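Local coordinates for protein superoxide dismutase [Mn/Fe] (Aeropyrum pernix, PDB 3AK2) that catalyses the dismutation of superoxide to dioxygen and hydrogen peroxide at a metal centre that accepts manganese or iron, at residues 19-23 with 185-189; 103-108 with 140-144. One frame throughout, in Å; residues are numbered along the deposited sequence.

In the fold
Near the N terminus, in the loop before helix 25-54, residues 19-23 wait for the far end of the chain. The chain then runs through the long helices of the alpha-hairpin domain into the C-terminal alpha/beta domain, where interaction 2 closes a short loop: helix 98-108 meets strand 141-148 after only 31 intervening residues. Later, at the C-terminal end of helix 179-186, residues 185-189 come back to 19-23, and interaction 1 closes a loop of 161 residues inside which interaction 2 is nested. Interaction 1 thus ties the two domains together, whereas interaction 2 is internal to the second; their centres lie about 24 Å apart and they do not touch.

Interaction 1 (19-23 with 185-189); sequences LEPYI and NWWNV
Tyr22 lies opposite Asn185 with their CA atoms 5.8 Å apart, and Leu19 lies opposite Val189 at 6.7 Å between CA atoms, so the irregular loop 19-23 follows the end of helix 179-186 and the 3-10 turn after it. No hydrogen bond crosses; the work is done by the Tyr22 ring. With its CG anti to the carbonyl carbon (chi1 -55°), the ring stands between two aliphatic groups. Asn188 CB sits 3.5 Å from the ring centroid, nearly on the normal, a CH-pi contact, while the CD of Pro21, which follows a cis peptide bond, lies over the opposite face nearer the rim. At the ring's edge, in its plane, Asn185 OD1 approaches CD2 at 3.3 Å, where an aromatic hydrogen carries slight positive charge. Val189 CG1 comes obliquely to Tyr22 CD1 at 3.8 Å; branched at CB, the valine also sends CG1 to Leu19 CD2 and CG2 to Ile23 CD1. With the ring of Tyr22 cut back to an alanine, Asn188 CB and Asn185 OD1 would probably lose the surface they pack against, opening a gap between the segments. Asparagine suits both helix-end positions: Asn188 ND2 turns back to Asn185 O at 3.1 Å, joining the backbone N of Asn188 on the same face of that carbonyl, and Asn185 ND2 is held by Ser181 O. Both amides are therefore held on their own side of the contact, and adhesion between the two domains rests here on van der Waals and weak CH contacts; the side chain of Ile23 is about 10 Å from the bound manganese.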
ATOM      1  N   LEU A  19      20.361  18.125  19.673  1.00 13.98           N
ATOM      2  CA  LEU A  19      18.912  18.334  19.734  1.00 14.19           C
ATOM      3  C   LEU A  19      18.305  17.982  21.090  1.00 14.57           C
ATOM      4  O   LEU A  19      17.082  17.989  21.262  1.00 14.34           O
ATOM      5  CB  LEU A  19      18.199  17.584  18.602  1.00 13.87           C
ATOM      6  CG  LEU A  19      18.621  17.934  17.170  1.00 13.94           C
ATOM      7  CD1 LEU A  19      17.669  17.287  16.179  1.00 13.22           C
ATOM      8  CD2 LEU A  19      18.700  19.439  16.916  1.00 14.03           C
ATOM      9  N   GLU A  20      19.172  17.683  22.053  1.00 14.97           N
ATOM     10  CA  GLU A  20      18.741  17.438  23.424  1.00 15.64           C
ATOM     11  C   GLU A  20      18.196  18.726  24.038  1.00 15.52           C
ATOM     12  O   GLU A  20      18.648  19.816  23.688  1.00 15.78           O
ATOM     13  CB  GLU A  20      19.888  16.856  24.252  1.00 15.82           C
ATOM     14  CG  GLU A  20      20.347  15.503  23.718  1.00 17.64           C
ATOM     15  CD  GLU A  20      21.176  14.699  24.693  1.00 19.84           C
ATOM     16  OE1 GLU A  20      21.805  15.296  25.597  1.00 21.55           O
ATOM     17  OE2 GLU A  20      21.199  13.456  24.543  1.00 20.39           O
ATOM     18  N   PRO A  21      17.212  18.608  24.948  1.00 15.53           N
ATOM     19  CA  PRO A  21      16.642  17.371  25.486  1.00 15.34           C
ATOM     20  C   PRO A  21      15.523  16.751  24.639  1.00 15.03           C
ATOM     21  O   PRO A  21      14.990  15.710  25.006  1.00 15.04           O
ATOM     22  CB  PRO A  21      16.072  17.830  26.828  1.00 15.54           C
ATOM     23  CG  PRO A  21      15.630  19.222  26.568  1.00 15.70           C
ATOM     24  CD  PRO A  21      16.595  19.800  25.559  1.00 15.67           C
ATOM     25  N   TYR A  22      15.185  17.385  23.519  1.00 14.69           N
ATOM     26  CA  TYR A  22      14.000  17.011  22.738  1.00 14.36           C
ATOM     27  C   TYR A  22      14.136  15.702  21.968  1.00 13.84           C
ATOM     28  O   TYR A  22      13.183  14.928  21.892  1.00 13.67           O
ATOM     29  CB  TYR A  22      13.583  18.173  21.837  1.00 14.54           C
ATOM     30  CG  TYR A  22      13.378  19.426  22.653  1.00 15.28           C
ATOM     31  CD1 TYR A  22      14.292  20.480  22.600  1.00 15.85           C
ATOM     32  CD2 TYR A  22      12.301  19.528  23.531  1.00 15.81           C
ATOM     33  CE1 TYR A  22      14.111  21.624  23.384  1.00 16.59           C
ATOM     34  CE2 TYR A  22      12.114  20.656  24.315  1.00 17.18           C
ATOM     35  CZ  TYR A  22      13.017  21.698  24.234  1.00 16.61           C
ATOM     36  OH  TYR A  22      12.813  22.814  25.019  1.00 18.44           O
ATOM     37  N   ILE A  23      15.318  15.457  21.410  1.00 13.46           N
ATOM     38  CA  ILE A  23      15.630  14.164  20.808  1.00 13.32           C
ATOM     39  C   ILE A  23      17.009  13.742  21.299  1.00 13.35           C
ATOM     40  O   ILE A  23      17.991  14.445  21.067  1.00 13.08           O
ATOM     41  CB  ILE A  23      15.585  14.195  19.257  1.00 13.10           C
ATOM     42  CG1 ILE A  23      14.272  14.813  18.761  1.00 13.38           C
ATOM     43  CG2 ILE A  23      15.751  12.785  18.705  1.00 13.36           C
ATOM     44  CD1 ILE A  23      14.224  15.077  17.261  1.00 13.83           C
ATOM     45  N   ASN A 185       7.124  17.796  21.292  1.00 13.99           N
ATOM     46  CA  ASN A 185       8.484  18.224  21.601  1.00 14.32           C
ATOM     47  C   ASN A 185       9.307  18.616  20.375  1.00 14.03           C
ATOM     48  O   ASN A 185      10.156  19.505  20.447  1.00 13.95           O
ATOM     49  CB  ASN A 185       9.208  17.152  22.414  1.00 14.80           C
ATOM     50  CG  ASN A 185       8.942  17.277  23.897  1.00 16.57           C
ATOM     51  OD1 ASN A 185       9.499  18.148  24.562  1.00 19.18           O
ATOM     52  ND2 ASN A 185       8.092  16.404  24.425  1.00 17.92           N
ATOM     53  N   TRP A 186       9.035  17.963  19.249  1.00 13.75           N
ATOM     54  CA  TRP A 186       9.761  18.208  18.002  1.00 13.06           C
ATOM     55  C   TRP A 186       9.682  19.665  17.536  1.00 13.07           C
ATOM     56  O   TRP A 186      10.632  20.185  16.951  1.00 12.87           O
ATOM     57  CB  TRP A 186       9.256  17.245  16.921  1.00 13.11           C
ATOM     58  CG  TRP A 186       9.716  17.527  15.519  1.00 12.00           C
ATOM     59  CD1 TRP A 186      10.884  17.120  14.939  1.00 12.11           C
ATOM     60  CD2 TRP A 186       8.993  18.246  14.516  1.00 11.32           C
ATOM     61  NE1 TRP A 186      10.935  17.552  13.634  1.00 11.81           N
ATOM     62  CE2 TRP A 186       9.788  18.245  13.348  1.00 11.30           C
ATOM     63  CE3 TRP A 186       7.750  18.893  14.490  1.00 11.54           C
ATOM     64  CZ2 TRP A 186       9.379  18.867  12.165  1.00 11.93           C
ATOM     65  CZ3 TRP A 186       7.345  19.509  13.315  1.00 12.20           C
ATOM     66  CH2 TRP A 186       8.157  19.488  12.167  1.00 12.72           C
ATOM     67  N   TRP A 187       8.566  20.335  17.823  1.00 13.12           N
ATOM     68  CA  TRP A 187       8.415  21.745  17.460  1.00 13.35           C
ATOM     69  C   TRP A 187       9.532  22.628  18.013  1.00 13.42           C
ATOM     70  O   TRP A 187       9.879  23.640  17.410  1.00 13.81           O
ATOM     71  CB  TRP A 187       7.055  22.279  17.908  1.00 13.36           C
ATOM     72  CG  TRP A 187       5.931  21.662  17.152  1.00 13.37           C
ATOM     73  CD1 TRP A 187       5.103  20.667  17.581  1.00 13.42           C
ATOM     74  CD2 TRP A 187       5.527  21.974  15.816  1.00 12.89           C
ATOM     75  NE1 TRP A 187       4.199  20.343  16.596  1.00 13.30           N
ATOM     76  CE2 TRP A 187       4.435  21.135  15.504  1.00 12.91           C
ATOM     77  CE3 TRP A 187       5.978  22.888  14.852  1.00 13.49           C
ATOM     78  CZ2 TRP A 187       3.788  21.178  14.264  1.00 13.03           C
ATOM     79  CZ3 TRP A 187       5.332  22.932  13.621  1.00 13.84           C
ATOM     80  CH2 TRP A 187       4.245  22.083  13.342  1.00 13.40           C
ATOM     81  N   ASN A 188      10.105  22.222  19.143  1.00 13.66           N
ATOM     82  CA  ASN A 188      11.165  22.995  19.790  1.00 14.13           C
ATOM     83  C   ASN A 188      12.510  22.962  19.073  1.00 13.92           C
ATOM     84  O   ASN A 188      13.422  23.717  19.424  1.00 14.35           O
ATOM     85  CB  ASN A 188      11.322  22.548  21.240  1.00 14.57           C
ATOM     86  CG  ASN A 188      10.082  22.808  22.056  1.00 16.07           C
ATOM     87  OD1 ASN A 188       9.690  23.957  22.259  1.00 18.84           O
ATOM     88  ND2 ASN A 188       9.446  21.741  22.522  1.00 16.19           N
ATOM     89  N   VAL A 189      12.631  22.098  18.063  1.00 13.59           N
ATOM     90  CA  VAL A 189      13.861  22.020  17.269  1.00 13.42           C
ATOM     91  C   VAL A 189      13.665  22.302  15.769  1.00 13.12           C
ATOM     92  O   VAL A 189      14.597  22.151  14.984  1.00 13.12           O
ATOM     93  CB  VAL A 189      14.623  20.669  17.471  1.00 13.43           C
ATOM     94  CG1 VAL A 189      15.061  20.496  18.927  1.00 13.84           C
ATOM     95  CG2 VAL A 189      13.783  19.476  17.004  1.00 13.67           C
TER

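Interaction 2 (103-108 with 140-144); sequences LIEKQF and EELRI
Gln107 reaches from helix 98-108 to the backbone of Leu142 on an outer strand of the antiparallel sheet, in the alpha/beta C-terminal domain of the iron/manganese superoxide dismutase fold. The short helix and strand axes pass 8.7 Å apart at 67°. Packing is tight on the inner side, where Leu142 points toward the helix: its CD1 lies 3.6 Å from Leu103 CB and also touches Ile104 CG1. That methyl group meets the Phe108 ring at its edge, in plane, whereas Leu142 CB approaches CE2 obliquely. Farther along the strand, Ile144 CD1 comes to Phe108 CE1 at 3.7 Å. The branched end of Leu142 fits among Leu103, Ile104 and the Phe108 ring, and Phe114 and Leu117 of helix 111-123 continue the apolar layer past Ile144.

The other flank is looser and more polar. Glu140 turns its carboxylate away from the helix. Between the two regions Gln107, its chain extended beyond CG (chi2 -175°), offers both ends of its amide to one residue. Leu142 N gives OE1 a nearly straight bond of 2.8 Å in the carbonyl plane, and NE2 returns a more bent one to Leu142 O. Glutamine suits this place because a single side chain supplies both a donor and an acceptor. The amide also stacks on the Glu141 carboxylate, their planes 28° apart. Glu141 OE1 is bound by Lys5 N of the second subunit, while Arg143 NE reaches Tyr7 OH of that subunit, so this polar edge lies against the second subunit. Arg143 NH1 and NH2 both grip Glu141 OE1 end-on, and NH2 additionally bonds Leu142 O at 2.9 Å from above its carbonyl plane.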
ATOM      1  N   LEU A 103       2.123  32.517   4.156  1.00 15.23           N
ATOM      2  CA  LEU A 103       1.291  31.454   3.599  1.00 15.33           C
ATOM      3  C   LEU A 103       0.530  30.694   4.682  1.00 15.35           C
ATOM      4  O   LEU A 103      -0.621  30.310   4.481  1.00 14.84           O
ATOM      5  CB  LEU A 103       2.114  30.503   2.725  1.00 15.49           C
ATOM      6  CG  LEU A 103       2.611  31.046   1.381  1.00 15.91           C
ATOM      7  CD1 LEU A 103       3.285  29.944   0.581  1.00 16.27           C
ATOM      8  CD2 LEU A 103       1.479  31.669   0.567  1.00 16.82           C
ATOM      9  N   ILE A 104       1.159  30.498   5.836  1.00 15.57           N
ATOM     10  CA  ILE A 104       0.483  29.853   6.959  1.00 16.25           C
ATOM     11  C   ILE A 104      -0.738  30.666   7.410  1.00 16.93           C
ATOM     12  O   ILE A 104      -1.793  30.100   7.709  1.00 16.81           O
ATOM     13  CB  ILE A 104       1.457  29.570   8.124  1.00 16.19           C
ATOM     14  CG1 ILE A 104       2.317  28.344   7.801  1.00 16.18           C
ATOM     15  CG2 ILE A 104       0.708  29.332   9.425  1.00 15.99           C
ATOM     16  CD1 ILE A 104       3.444  28.100   8.790  1.00 16.83           C
ATOM     17  N   GLU A 105      -0.594  31.991   7.427  1.00 17.91           N
ATOM     18  CA  GLU A 105      -1.692  32.892   7.772  1.00 19.26           C
ATOM     19  C   GLU A 105      -2.832  32.818   6.753  1.00 19.56           C
ATOM     20  O   GLU A 105      -4.000  32.699   7.127  1.00 20.33           O
ATOM     21  CB  GLU A 105      -1.179  34.336   7.898  1.00 19.61           C
ATOM     22  CG  GLU A 105      -2.239  35.371   8.302  1.00 21.52           C
ATOM     23  CD  GLU A 105      -2.857  35.111   9.671  1.00 23.95           C
ATOM     24  OE1 GLU A 105      -4.064  35.392   9.838  1.00 25.70           O
ATOM     25  OE2 GLU A 105      -2.144  34.635  10.582  1.00 25.49           O
ATOM     26  N   LYS A 106      -2.478  32.867   5.472  1.00 19.79           N
ATOM     27  CA  LYS A 106      -3.463  32.922   4.390  1.00 20.07           C
ATOM     28  C   LYS A 106      -4.208  31.612   4.171  1.00 19.90           C
ATOM     29  O   LYS A 106      -5.378  31.610   3.778  1.00 20.35           O
ATOM     30  CB  LYS A 106      -2.789  33.349   3.090  1.00 20.24           C
ATOM     31  CG  LYS A 106      -2.356  34.797   3.077  1.00 20.88           C
ATOM     32  CD  LYS A 106      -1.492  35.087   1.875  1.00 21.82           C
ATOM     33  CE  LYS A 106      -1.205  36.569   1.773  1.00 22.38           C
ATOM     34  NZ  LYS A 106      -0.175  36.836   0.737  1.00 21.73           N
ATOM     35  N   GLN A 107      -3.535  30.498   4.430  1.00 19.45           N
ATOM     36  CA  GLN A 107      -4.093  29.191   4.104  1.00 18.80           C
ATOM     37  C   GLN A 107      -4.654  28.435   5.291  1.00 18.39           C
ATOM     38  O   GLN A 107      -5.707  27.801   5.180  1.00 18.43           O
ATOM     39  CB  GLN A 107      -3.042  28.335   3.425  1.00 18.75           C
ATOM     40  CG  GLN A 107      -2.517  28.941   2.155  1.00 18.74           C
ATOM     41  CD  GLN A 107      -1.576  28.009   1.464  1.00 18.27           C
ATOM     42  OE1 GLN A 107      -0.419  28.344   1.223  1.00 16.74           O
ATOM     43  NE2 GLN A 107      -2.058  26.805   1.162  1.00 19.76           N
ATOM     44  N   PHE A 108      -3.946  28.485   6.414  1.00 17.51           N
ATOM     45  CA  PHE A 108      -4.332  27.701   7.582  1.00 17.15           C
ATOM     46  C   PHE A 108      -4.987  28.548   8.666  1.00 17.16           C
ATOM     47  O   PHE A 108      -5.456  28.016   9.667  1.00 17.09           O
ATOM     48  CB  PHE A 108      -3.135  26.916   8.133  1.00 16.83           C
ATOM     49  CG  PHE A 108      -2.477  26.025   7.115  1.00 16.44           C
ATOM     50  CD1 PHE A 108      -3.099  24.856   6.685  1.00 17.36           C
ATOM     51  CD2 PHE A 108      -1.241  26.360   6.576  1.00 16.80           C
ATOM     52  CE1 PHE A 108      -2.498  24.033   5.736  1.00 17.69           C
ATOM     53  CE2 PHE A 108      -0.630  25.541   5.625  1.00 16.99           C
ATOM     54  CZ  PHE A 108      -1.262  24.376   5.204  1.00 16.91           C
ATOM     55  N   GLU A 140       0.845  27.053  -6.223  1.00 15.10           N
ATOM     56  CA  GLU A 140       1.841  27.843  -5.488  1.00 15.82           C
ATOM     57  C   GLU A 140       1.397  28.133  -4.045  1.00 15.71           C
ATOM     58  O   GLU A 140       1.573  29.239  -3.517  1.00 16.33           O
ATOM     59  CB  GLU A 140       2.240  29.105  -6.272  1.00 16.15           C
ATOM     60  CG  GLU A 140       2.869  28.762  -7.627  1.00 18.44           C
ATOM     61  CD  GLU A 140       3.547  29.938  -8.302  1.00 21.34           C
ATOM     62  OE1 GLU A 140       4.781  29.881  -8.484  1.00 23.22           O
ATOM     63  OE2 GLU A 140       2.849  30.912  -8.653  1.00 23.24           O
ATOM     64  N   GLU A 141       0.830  27.099  -3.422  1.00 15.19           N
ATOM     65  CA  GLU A 141       0.314  27.144  -2.060  1.00 14.99           C
ATOM     66  C   GLU A 141       0.863  25.977  -1.252  1.00 13.93           C
ATOM     67  O   GLU A 141       1.350  24.991  -1.812  1.00 13.68           O
ATOM     68  CB  GLU A 141      -1.211  27.018  -2.058  1.00 15.33           C
ATOM     69  CG  GLU A 141      -1.966  28.176  -2.656  1.00 17.00           C
ATOM     70  CD  GLU A 141      -3.438  28.145  -2.294  1.00 18.13           C
ATOM     71  OE1 GLU A 141      -3.984  27.047  -2.025  1.00 16.27           O
ATOM     72  OE2 GLU A 141      -4.055  29.229  -2.279  1.00 20.12           O
ATOM     73  N   LEU A 142       0.751  26.084   0.069  1.00 12.79           N
ATOM     74  CA  LEU A 142       1.107  24.999   0.972  1.00 12.38           C
ATOM     75  C   LEU A 142       0.014  23.942   1.051  1.00 11.78           C
ATOM     76  O   LEU A 142      -1.177  24.244   0.921  1.00 12.25           O
ATOM     77  CB  LEU A 142       1.389  25.541   2.377  1.00 12.10           C
ATOM     78  CG  LEU A 142       2.517  26.565   2.503  1.00 12.26           C
ATOM     79  CD1 LEU A 142       2.600  27.095   3.920  1.00 13.21           C
ATOM     80  CD2 LEU A 142       3.851  25.975   2.084  1.00 13.23           C
ATOM     81  N   ARG A 143       0.441  22.698   1.249  1.00 11.29           N
ATOM     82  CA  ARG A 143      -0.458  21.577   1.491  1.00 11.02           C
ATOM     83  C   ARG A 143       0.161  20.706   2.574  1.00 11.05           C
ATOM     84  O   ARG A 143       1.381  20.563   2.637  1.00 11.06           O
ATOM     85  CB  ARG A 143      -0.632  20.737   0.217  1.00 10.90           C
ATOM     86  CG  ARG A 143      -1.270  21.444  -0.984  1.00 11.23           C
ATOM     87  CD  ARG A 143      -2.766  21.638  -0.781  1.00 11.98           C
ATOM     88  NE  ARG A 143      -3.426  22.256  -1.931  1.00 13.59           N
ATOM     89  CZ  ARG A 143      -3.676  23.558  -2.048  1.00 14.06           C
ATOM     90  NH1 ARG A 143      -4.294  24.016  -3.128  1.00 14.59           N
ATOM     91  NH2 ARG A 143      -3.315  24.404  -1.093  1.00 15.74           N
ATOM     92  N   ILE A 144      -0.675  20.128   3.429  1.00 10.77           N
ATOM     93  CA  ILE A 144      -0.210  19.143   4.405  1.00 10.90           C
ATOM     94  C   ILE A 144      -0.701  17.764   3.988  1.00 10.35           C
ATOM     95  O   ILE A 144      -1.845  17.609   3.548  1.00 10.51           O
ATOM     96  CB  ILE A 144      -0.672  19.478   5.855  1.00 11.02           C
ATOM     97  CG1 ILE A 144      -0.082  20.818   6.307  1.00 11.75           C
ATOM     98  CG2 ILE A 144      -0.280  18.361   6.843  1.00 11.07           C
ATOM     99  CD1 ILE A 144      -0.658  21.358   7.612  1.00 12.30           C
TER